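Long-range contacts in peroxisomal catalase (Pichia angusta, PDB 2XQ1), which breaks down hydrogen peroxide into water and oxygen using a heme cofactor, and so probably protects the cell from peroxide generated by peroxisomal oxidases: residues 185-190 / 440-445; 285-290 / 431-436; 376-381 / 391-397. One frame throughout, in Å; residues are numbered along the deposited sequence.

Contact 1. Residues 185-190 / 440-445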
loop_
_atom_site.group_PDB
_atom_site.type_symbol
_atom_site.label_atom_id
_atom_site.label_comp_id
_atom_site.label_asym_id
_atom_site.label_seq_id
_atom_site.Cartn_x
_atom_site.Cartn_y
_atom_site.Cartn_z
ATOM N N LEU O 185 -17.106 -30.243 -17.348
ATOM C CA LEU O 185 -17.144 -31.677 -17.186
ATOM C C LEU O 185 -15.805 -32.354 -17.560
ATOM O O LEU O 185 -15.269 -33.156 -16.768
ATOM C CB LEU O 185 -18.343 -32.263 -17.924
ATOM C CG LEU O 185 -18.492 -33.772 -18.009
ATOM C CD1 LEU O 185 -18.678 -34.339 -16.634
ATOM C CD2 LEU O 185 -19.657 -34.131 -18.885
ATOM N N HIS O 186 -15.248 -32.010 -18.728
ATOM C CA HIS O 186 -13.959 -32.581 -19.175
ATOM C C HIS O 186 -12.869 -32.492 -18.080
ATOM O O HIS O 186 -12.344 -33.513 -17.611
ATOM C CB HIS O 186 -13.483 -31.923 -20.489
ATOM C CG HIS O 186 -12.512 -32.765 -21.275
ATOM N ND1 HIS O 186 -12.098 -32.434 -22.549
ATOM C CD2 HIS O 186 -11.883 -33.927 -20.966
ATOM C CE1 HIS O 186 -11.250 -33.349 -22.986
ATOM N NE2 HIS O 186 -11.097 -34.264 -22.043
ATOM N N GLN O 187 -12.581 -31.269 -17.647
ATOM C CA GLN O 187 -11.558 -31.025 -16.640
ATOM C C GLN O 187 -11.908 -31.589 -15.290
ATOM O O GLN O 187 -10.997 -31.865 -14.529
ATOM C CB GLN O 187 -11.256 -29.527 -16.537
ATOM C CG GLN O 187 -10.294 -29.124 -15.443
ATOM C CD GLN O 187 -8.952 -29.854 -15.466
ATOM O OE1 GLN O 187 -8.357 -30.067 -14.415
ATOM N NE2 GLN O 187 -8.454 -30.205 -16.655
ATOM N N VAL O 188 -13.199 -31.762 -14.989
ATOM C CA VAL O 188 -13.603 -32.211 -13.658
ATOM C C VAL O 188 -13.369 -33.682 -13.579
ATOM O O VAL O 188 -13.051 -34.222 -12.513
ATOM C CB VAL O 188 -15.059 -31.931 -13.340
ATOM C CG1 VAL O 188 -15.465 -32.644 -12.050
ATOM C CG2 VAL O 188 -15.283 -30.449 -13.175
ATOM N N MET O 189 -13.486 -34.323 -14.731
ATOM C CA MET O 189 -13.163 -35.732 -14.826
ATOM C C MET O 189 -11.672 -35.991 -14.526
ATOM O O MET O 189 -11.319 -36.930 -13.807
ATOM C CB MET O 189 -13.610 -36.269 -16.187
ATOM C CG MET O 189 -15.139 -36.459 -16.282
ATOM S SD MET O 189 -15.701 -37.062 -17.895
ATOM C CE MET O 189 -15.260 -38.789 -17.784
ATOM N N TYR O 190 -10.805 -35.139 -15.064
ATOM C CA TYR O 190 -9.390 -35.244 -14.775
ATOM C C TYR O 190 -9.238 -35.092 -13.283
ATOM O O TYR O 190 -8.592 -35.913 -12.632
ATOM C CB TYR O 190 -8.594 -34.152 -15.488
ATOM C CG TYR O 190 -8.160 -34.512 -16.880
ATOM C CD1 TYR O 190 -9.082 -34.537 -17.926
ATOM C CD2 TYR O 190 -6.817 -34.819 -17.165
ATOM C CE1 TYR O 190 -8.696 -34.860 -19.248
ATOM C CE2 TYR O 190 -6.401 -35.142 -18.488
ATOM C CZ TYR O 190 -7.360 -35.160 -19.538
ATOM O OH TYR O 190 -7.038 -35.473 -20.863
ATOM N N GLN O 440 -15.684 -35.278 -25.945
ATOM C CA GLN O 440 -14.345 -35.480 -25.461
ATOM C C GLN O 440 -14.317 -35.991 -24.016
ATOM O O GLN O 440 -13.476 -36.815 -23.698
ATOM C CB GLN O 440 -13.523 -34.224 -25.651
ATOM C CG GLN O 440 -12.247 -34.478 -26.420
ATOM C CD GLN O 440 -11.663 -33.205 -27.026
ATOM O OE1 GLN O 440 -11.951 -32.872 -28.171
ATOM N NE2 GLN O 440 -10.830 -32.497 -26.251
ATOM N N PRO O 441 -15.233 -35.523 -23.138
ATOM C CA PRO O 441 -15.405 -36.231 -21.871
ATOM C C PRO O 441 -15.759 -37.703 -22.052
ATOM O O PRO O 441 -15.288 -38.544 -21.290
ATOM C CB PRO O 441 -16.585 -35.512 -21.229
ATOM C CG PRO O 441 -16.485 -34.156 -21.732
ATOM C CD PRO O 441 -15.906 -34.209 -23.110
ATOM N N LYS O 442 -16.591 -38.012 -23.045
ATOM C CA LYS O 442 -17.014 -39.391 -23.298
ATOM C C LYS O 442 -15.773 -40.216 -23.621
ATOM O O LYS O 442 -15.578 -41.279 -23.057
ATOM C CB LYS O 442 -18.015 -39.432 -24.461
ATOM C CG LYS O 442 -18.910 -40.682 -24.554
ATOM C CD LYS O 442 -19.033 -41.143 -26.034
ATOM C CE LYS O 442 -20.470 -41.466 -26.491
ATOM N NZ LYS O 442 -21.075 -42.678 -25.852
ATOM N N MET O 443 -14.931 -39.690 -24.506
ATOM C CA MET O 443 -13.676 -40.324 -24.852
ATOM C C MET O 443 -12.748 -40.544 -23.664
ATOM O O MET O 443 -12.015 -41.538 -23.631
ATOM C CB MET O 443 -12.958 -39.530 -25.937
ATOM C CG MET O 443 -13.670 -39.573 -27.281
ATOM S SD MET O 443 -14.276 -41.239 -27.776
ATOM C CE MET O 443 -12.704 -42.079 -28.259
ATOM N N PHE O 444 -12.778 -39.636 -22.688
ATOM C CA PHE O 444 -11.849 -39.724 -21.560
ATOM C C PHE O 444 -12.250 -40.837 -20.610
ATOM O O PHE O 444 -11.409 -41.382 -19.880
ATOM C CB PHE O 444 -11.733 -38.399 -20.820
ATOM C CG PHE O 444 -10.791 -38.445 -19.676
ATOM C CD1 PHE O 444 -9.425 -38.473 -19.894
ATOM C CD2 PHE O 444 -11.264 -38.494 -18.377
ATOM C CE1 PHE O 444 -8.540 -38.530 -18.824
ATOM C CE2 PHE O 444 -10.391 -38.543 -17.302
ATOM C CZ PHE O 444 -9.028 -38.563 -17.523
ATOM N N TRP O 445 -13.536 -41.179 -20.628
ATOM C CA TRP O 445 -14.022 -42.313 -19.865
ATOM C C TRP O 445 -13.462 -43.623 -20.425
ATOM O O TRP O 445 -13.051 -44.496 -19.674
ATOM C CB TRP O 445 -15.531 -42.314 -19.864
ATOM C CG TRP O 445 -16.152 -43.409 -19.080
ATOM C CD1 TRP O 445 -16.874 -44.454 -19.578
ATOM C CD2 TRP O 445 -16.148 -43.566 -17.661
ATOM N NE1 TRP O 445 -17.320 -45.252 -18.560
ATOM C CE2 TRP O 445 -16.893 -44.727 -17.369
ATOM C CE3 TRP O 445 -15.600 -42.837 -16.606
ATOM C CZ2 TRP O 445 -17.094 -45.180 -16.070
ATOM C CZ3 TRP O 445 -15.802 -43.290 -15.313
ATOM C CH2 TRP O 445 -16.538 -44.453 -15.057
#
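M189 and F444 meet where two nearly parallel helices pack together: helix 185-192 of the catalase core and helix 439-447 of the C-terminal helical region that follows the beta-barrel core of catalases. The two short axes approach to 9.2 Å at 22°, and the interface between them is largely apolar. M189 reaches across it. Its CB lies 3.9 Å from CD2 of F444, and its flexible thioether then runs past the phenyl group in the opposite direction. SD comes 3.8 Å from CB of P441. A bend at the last torsion turns CE of M189 in between the carbonyl O of P441, 3.5 Å away, and CB of W445. An unbranched methionine suits the place, since its bendable chain can touch F444, P441 and W445 in turn. The first torsion of F444 (chi1 -179°) swings its ring away from its own backbone N and onto Y190 as an offset stack, centroids 4.3 Å apart and planes at 16°. Replacing F444 by an alanine would probably leave the Y190 ring without its stacking partner and open a gap beside M189 CB. At the N-terminal end of the interface the imidazole of H186 has Q440 and P441 over one face, while its ND1 is hydrogen-bonded to the carbonyl of T292. The compact ring of P441 fits closely here, its CG 3.9 Å from CB of H186.

Contact 2. Residues 285-290 / 431-436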
loop_
_atom_site.group_PDB
_atom_site.type_symbol
_atom_site.label_atom_id
_atom_site.label_comp_id
_atom_site.label_asym_id
_atom_site.label_seq_id
_atom_site.Cartn_x
_atom_site.Cartn_y
_atom_site.Cartn_z
ATOM N N PRO O 285 -14.176 -29.951 -35.806
ATOM C CA PRO O 285 -15.487 -29.893 -35.138
ATOM C C PRO O 285 -15.483 -29.065 -33.842
ATOM O O PRO O 285 -16.541 -28.907 -33.225
ATOM C CB PRO O 285 -15.781 -31.358 -34.819
ATOM C CG PRO O 285 -14.434 -31.997 -34.711
ATOM C CD PRO O 285 -13.562 -31.290 -35.709
ATOM N N PHE O 286 -14.300 -28.569 -33.439
ATOM C CA PHE O 286 -14.125 -27.736 -32.246
ATOM C C PHE O 286 -13.184 -26.559 -32.530
ATOM O O PHE O 286 -12.540 -26.515 -33.576
ATOM C CB PHE O 286 -13.608 -28.572 -31.068
ATOM C CG PHE O 286 -12.273 -29.211 -31.313
ATOM C CD1 PHE O 286 -12.188 -30.473 -31.870
ATOM C CD2 PHE O 286 -11.105 -28.552 -30.977
ATOM C CE1 PHE O 286 -10.962 -31.061 -32.098
ATOM C CE2 PHE O 286 -9.880 -29.131 -31.206
ATOM C CZ PHE O 286 -9.809 -30.393 -31.765
ATOM N N SER O 287 -13.079 -25.622 -31.589
ATOM C CA SER O 287 -12.241 -24.437 -31.771
ATOM C C SER O 287 -10.842 -24.589 -31.178
ATOM O O SER O 287 -10.661 -25.176 -30.117
ATOM C CB SER O 287 -12.920 -23.219 -31.158
ATOM O OG SER O 287 -12.374 -22.019 -31.680
ATOM N N VAL O 288 -9.843 -24.049 -31.867
ATOM C CA VAL O 288 -8.502 -23.967 -31.312
ATOM C C VAL O 288 -8.496 -23.000 -30.128
ATOM O O VAL O 288 -7.545 -22.939 -29.358
ATOM C CB VAL O 288 -7.509 -23.460 -32.348
ATOM C CG1 VAL O 288 -7.199 -24.545 -33.331
ATOM C CG2 VAL O 288 -8.056 -22.216 -33.047
ATOM N N PHE O 289 -9.565 -22.230 -29.991
ATOM C CA PHE O 289 -9.641 -21.221 -28.950
ATOM C C PHE O 289 -10.374 -21.711 -27.702
ATOM O O PHE O 289 -10.594 -20.934 -26.765
ATOM C CB PHE O 289 -10.329 -19.995 -29.527
ATOM C CG PHE O 289 -9.715 -19.526 -30.798
ATOM C CD1 PHE O 289 -8.355 -19.233 -30.857
ATOM C CD2 PHE O 289 -10.478 -19.368 -31.935
ATOM C CE1 PHE O 289 -7.771 -18.788 -32.031
ATOM C CE2 PHE O 289 -9.891 -18.912 -33.122
ATOM C CZ PHE O 289 -8.539 -18.630 -33.167
ATOM N N ASP O 290 -10.737 -22.996 -27.702
ATOM C CA ASP O 290 -11.510 -23.600 -26.628
ATOM C C ASP O 290 -10.589 -24.326 -25.633
ATOM O O ASP O 290 -10.007 -25.379 -25.931
ATOM C CB ASP O 290 -12.576 -24.538 -27.220
ATOM C CG ASP O 290 -13.572 -25.064 -26.177
ATOM O OD1 ASP O 290 -13.318 -24.933 -24.956
ATOM O OD2 ASP O 290 -14.617 -25.624 -26.597
ATOM N N TRP O 431 -19.984 -18.450 -24.478
ATOM C CA TRP O 431 -19.931 -19.661 -25.292
ATOM C C TRP O 431 -21.177 -20.535 -25.106
ATOM O O TRP O 431 -21.518 -20.882 -23.981
ATOM C CB TRP O 431 -18.673 -20.448 -24.952
ATOM C CG TRP O 431 -18.003 -21.119 -26.114
ATOM C CD1 TRP O 431 -18.559 -22.012 -26.987
ATOM C CD2 TRP O 431 -16.638 -20.977 -26.506
ATOM N NE1 TRP O 431 -17.631 -22.427 -27.905
ATOM C CE2 TRP O 431 -16.440 -21.807 -27.630
ATOM C CE3 TRP O 431 -15.562 -20.225 -26.021
ATOM C CZ2 TRP O 431 -15.204 -21.897 -28.282
ATOM C CZ3 TRP O 431 -14.346 -20.316 -26.665
ATOM C CH2 TRP O 431 -14.171 -21.148 -27.781
ATOM N N GLU O 432 -21.851 -20.860 -26.218
ATOM C CA GLU O 432 -23.124 -21.643 -26.224
ATOM C C GLU O 432 -22.946 -23.126 -26.560
ATOM O O GLU O 432 -22.249 -23.483 -27.514
ATOM C CB GLU O 432 -24.228 -21.009 -27.123
ATOM C CG GLU O 432 -23.905 -20.802 -28.634
ATOM N N HIS O 433 -23.598 -23.973 -25.772
ATOM C CA HIS O 433 -23.334 -25.404 -25.773
ATOM C C HIS O 433 -23.739 -26.035 -27.104
ATOM O O HIS O 433 -24.761 -25.662 -27.676
ATOM C CB HIS O 433 -24.049 -26.050 -24.572
ATOM C CG HIS O 433 -24.136 -27.543 -24.645
ATOM N ND1 HIS O 433 -25.167 -28.194 -25.294
ATOM C CD2 HIS O 433 -23.325 -28.512 -24.147
ATOM C CE1 HIS O 433 -24.984 -29.499 -25.206
ATOM N NE2 HIS O 433 -23.872 -29.718 -24.515
ATOM N N THR O 434 -22.905 -26.943 -27.618
ATOM C CA THR O 434 -23.285 -27.825 -28.731
ATOM C C THR O 434 -22.988 -29.256 -28.320
ATOM O O THR O 434 -22.236 -29.473 -27.389
ATOM C CB THR O 434 -22.557 -27.504 -30.054
ATOM O OG1 THR O 434 -21.172 -27.868 -29.955
ATOM C CG2 THR O 434 -22.717 -26.012 -30.429
ATOM N N ASP O 435 -23.580 -30.229 -29.004
ATOM C CA ASP O 435 -23.437 -31.647 -28.625
ATOM C C ASP O 435 -21.986 -32.163 -28.584
ATOM O O ASP O 435 -21.688 -33.105 -27.857
ATOM C CB ASP O 435 -24.256 -32.549 -29.567
ATOM C CG ASP O 435 -25.763 -32.459 -29.328
ATOM O OD1 ASP O 435 -26.206 -32.098 -28.198
ATOM O OD2 ASP O 435 -26.501 -32.779 -30.297
ATOM N N TYR O 436 -21.095 -31.563 -29.371
ATOM C CA TYR O 436 -19.687 -31.969 -29.375
ATOM C C TYR O 436 -18.974 -31.770 -28.018
ATOM O O TYR O 436 -17.981 -32.453 -27.722
ATOM C CB TYR O 436 -18.900 -31.284 -30.514
ATOM C CG TYR O 436 -17.530 -31.894 -30.717
ATOM C CD1 TYR O 436 -17.396 -33.165 -31.301
ATOM C CD2 TYR O 436 -16.375 -31.230 -30.275
ATOM C CE1 TYR O 436 -16.145 -33.743 -31.467
ATOM C CE2 TYR O 436 -15.117 -31.799 -30.441
ATOM C CZ TYR O 436 -15.008 -33.052 -31.033
ATOM O OH TYR O 436 -13.764 -33.613 -31.183
#
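P285 and F286 receive the ring of Y436, whose first torsion swings it away from its own backbone N and onto them. P285 sits over the tyrosine face, its CB 4.1 Å from the Y436 ring centroid and almost straight above it, a CH-pi contact suiting a compact, rigid proline. F286 holds CG between its backbone N and carbonyl carbon (chi1 61°), which brings its ring alongside that of Y436. The planes differ by 4°, yet the rings meet rim to rim, CD1 of F286 3.5 Å from CE2 of Y436. Further on, the type I turn from S287 to D290 receives the indole of W431. S287 brings its CB to the ring edge, 3.9 Å from CZ2 of W431, and a weak bond from N of F289 to OG of S287 (3.3 Å) holds the hydroxyl inside the turn. The carbonyl O of F289 also lies near the ring plane, 3.7 Å from CH2 of W431. D290 takes an extended first torsion (chi1 -172°) that carries its carboxylate over one indole face. OD2 of this buried acid forms salt bridges with R148 and K293, which probably offset its charge; T292 binds OD1. W431 NE1 is hydrogen-bonded to Y35 of the second subunit. The arrangement is a loop-to-loop junction of the catalase fold, joining the loop before strand 303-312 to the lead-in of the C-terminal helices.

Contact 3. Residues 376-381 / 391-397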
loop_
_atom_site.group_PDB
_atom_site.type_symbol
_atom_site.label_atom_id
_atom_site.label_comp_id
_atom_site.label_asym_id
_atom_site.label_seq_id
_atom_site.Cartn_x
_atom_site.Cartn_y
_atom_site.Cartn_z
ATOM N N PHE O 376 15.578 -1.054 -21.211
ATOM C CA PHE O 376 15.730 0.368 -21.355
ATOM C C PHE O 376 14.340 0.884 -21.701
ATOM O O PHE O 376 13.881 0.815 -22.861
ATOM C CB PHE O 376 16.731 0.680 -22.457
ATOM C CG PHE O 376 17.002 2.121 -22.611
ATOM C CD1 PHE O 376 17.749 2.793 -21.649
ATOM C CD2 PHE O 376 16.525 2.826 -23.712
ATOM C CE1 PHE O 376 18.007 4.172 -21.784
ATOM C CE2 PHE O 376 16.795 4.192 -23.867
ATOM C CZ PHE O 376 17.528 4.870 -22.908
ATOM N N ASN O 377 13.639 1.344 -20.678
ATOM C CA ASN O 377 12.298 1.830 -20.893
ATOM C C ASN O 377 12.175 3.199 -20.312
ATOM O O ASN O 377 11.590 3.332 -19.257
ATOM C CB ASN O 377 11.271 0.897 -20.241
ATOM C CG ASN O 377 9.881 1.167 -20.728
ATOM O OD1 ASN O 377 9.668 2.102 -21.497
ATOM N ND2 ASN O 377 8.915 0.367 -20.285
ATOM N N PRO O 378 12.729 4.228 -20.980
ATOM C CA PRO O 378 12.758 5.599 -20.412
ATOM C C PRO O 378 11.383 6.234 -20.116
ATOM O O PRO O 378 11.336 7.218 -19.398
ATOM C CB PRO O 378 13.513 6.412 -21.462
ATOM C CG PRO O 378 13.415 5.612 -22.724
ATOM C CD PRO O 378 13.354 4.166 -22.311
ATOM N N ILE O 379 10.291 5.660 -20.625
ATOM C CA ILE O 379 8.948 6.191 -20.344
ATOM C C ILE O 379 8.424 5.770 -18.993
ATOM O O ILE O 379 7.606 6.470 -18.396
ATOM C CB ILE O 379 7.892 5.809 -21.415
ATOM C CG1 ILE O 379 8.553 5.737 -22.800
ATOM C CG2 ILE O 379 6.746 6.873 -21.449
ATOM C CD1 ILE O 379 9.381 7.059 -23.226
ATOM N N ASN O 380 8.884 4.624 -18.509
ATOM C CA ASN O 380 8.431 4.135 -17.223
ATOM C C ASN O 380 9.364 4.582 -16.118
ATOM O O ASN O 380 10.465 4.031 -15.974
ATOM C CB ASN O 380 8.267 2.624 -17.260
ATOM C CG ASN O 380 7.107 2.212 -18.119
ATOM O OD1 ASN O 380 6.381 3.076 -18.650
ATOM N ND2 ASN O 380 6.903 0.900 -18.277
ATOM N N ARG O 381 8.939 5.586 -15.344
ATOM C CA ARG O 381 9.781 6.117 -14.259
ATOM C C ARG O 381 9.057 6.283 -12.925
ATOM O O ARG O 381 7.820 6.276 -12.842
ATOM C CB ARG O 381 10.394 7.470 -14.654
ATOM C CG ARG O 381 10.919 7.539 -16.074
ATOM C CD ARG O 381 12.175 6.687 -16.259
ATOM N NE ARG O 381 13.388 7.367 -15.794
ATOM C CZ ARG O 381 14.083 8.249 -16.518
ATOM N NH1 ARG O 381 13.693 8.573 -17.759
ATOM N NH2 ARG O 381 15.164 8.816 -16.005
ATOM N N LEU O 391 17.087 5.304 -14.094
ATOM C CA LEU O 391 17.750 5.738 -15.324
ATOM C C LEU O 391 18.383 7.119 -15.146
ATOM O O LEU O 391 18.548 7.854 -16.114
ATOM C CB LEU O 391 16.758 5.732 -16.505
ATOM C CG LEU O 391 16.461 4.337 -17.002
ATOM C CD1 LEU O 391 15.365 4.338 -18.018
ATOM C CD2 LEU O 391 17.719 3.691 -17.584
ATOM N N GLY O 392 18.723 7.503 -13.925
ATOM C CA GLY O 392 19.400 8.780 -13.749
ATOM C C GLY O 392 18.703 9.829 -14.594
ATOM O O GLY O 392 17.470 9.870 -14.613
ATOM N N GLY O 393 19.481 10.646 -15.322
ATOM C CA GLY O 393 18.949 11.802 -16.081
ATOM C C GLY O 393 18.519 11.564 -17.535
ATOM O O GLY O 393 18.323 12.527 -18.300
ATOM N N THR O 394 18.374 10.302 -17.937
ATOM C CA THR O 394 17.847 9.983 -19.274
ATOM C C THR O 394 16.449 10.585 -19.419
ATOM O O THR O 394 15.570 10.339 -18.594
ATOM C CB THR O 394 17.780 8.466 -19.493
ATOM O OG1 THR O 394 18.300 7.838 -18.321
ATOM C CG2 THR O 394 18.683 8.040 -20.580
ATOM N N PRO O 395 16.258 11.426 -20.439
ATOM C CA PRO O 395 14.962 12.027 -20.768
ATOM C C PRO O 395 13.837 10.985 -20.755
ATOM O O PRO O 395 14.062 9.845 -21.182
ATOM C CB PRO O 395 15.184 12.517 -22.187
ATOM C CG PRO O 395 16.635 12.850 -22.226
ATOM C CD PRO O 395 17.338 11.891 -21.330
ATOM N N ASN O 396 12.643 11.354 -20.285
ATOM C CA ASN O 396 11.554 10.382 -20.129
ATOM C C ASN O 396 10.491 10.430 -21.190
ATOM O O ASN O 396 9.333 10.155 -20.887
ATOM C CB ASN O 396 10.875 10.567 -18.792
ATOM C CG ASN O 396 10.614 12.033 -18.472
ATOM O OD1 ASN O 396 10.703 12.897 -19.353
ATOM N ND2 ASN O 396 10.323 12.327 -17.199
ATOM N N TYR O 397 10.882 10.791 -22.416
ATOM C CA TYR O 397 10.009 10.773 -23.582
ATOM C C TYR O 397 10.780 10.301 -24.821
ATOM O O TYR O 397 11.984 10.492 -24.919
ATOM C CB TYR O 397 9.337 12.145 -23.791
ATOM C CG TYR O 397 10.297 13.237 -24.116
ATOM C CD1 TYR O 397 11.194 13.709 -23.151
ATOM C CD2 TYR O 397 10.333 13.797 -25.388
ATOM C CE1 TYR O 397 12.100 14.701 -23.441
ATOM C CE2 TYR O 397 11.237 14.798 -25.682
ATOM C CZ TYR O 397 12.119 15.236 -24.702
ATOM O OH TYR O 397 13.020 16.220 -24.979
#
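R381 reaches across to T394 and supplies the hydrogen bonds of this contact. Both terminal nitrogens grip one atom end-on: NH1 lies 2.7 Å and NH2 3.0 Å from the carbonyl O of T394, which stays in the guanidinium plane. NH2 approaches on a lone pair, whereas NH1 is tilted 33° from the carbonyl plane. Bends at chi2 and chi3 curl the arginine back on its own segment, and NH1 makes a second, straighter bond (168°) to the O of P378, 3.2 Å away. NH2 is also bonded to the carbonyl of N390.

Apolar contacts lie beside this polar group. CB of L391 lies over one guanidinium face, 3.5 Å from NH2 of R381, while its two methyls spread to P378 and to the ring of F376. The same ring meets CG2 of T394 at its edge, 4.1 Å from CZ of F376. I379 reaches with its CD1 to the backbone of Y397.

A weaker polar contact joins the backbones, where CA of N396 makes a bent CA-H...O contact with the O of P378, 3.3 Å away.

Two turns shape the backbone: the type I turn N377-N380 presents the O of P378, and G392 sits in the second position of a type II' turn, where its positive phi is easily borne by glycine. Neighbouring subunits pack here too: F9 of the third on P378 and I379, and P164 of the fourth on R381.

The arginine's bonds described here all go to main-chain carbonyls, so its buried charge is probably dispersed over backbone dipoles, and the grip probably depends more on how the backbone presents these carbonyls than on the side chains of the residues that supply them.

Overall arrangement
From the N terminus, the chain first passes 185-190, then 285-290, then 376-381. The partners follow in reverse order, so the three loops nest without crossing. Contact 3 closes first, a short loop of nine intervening residues in the long irregular stretch after helix 341-357. Contact 2 closes next at 431-436, and contact 1 last at 440-445, so that closely following segments tie the start of the C-terminal helical region first to a core loop and then to a core helix. Contacts 1 and 2 are centred about 15 Å apart. Contact 3 lies remote from both, its centre about 51 Å from that of contact 1, where this stretch meets neighbouring subunits of the tetramer.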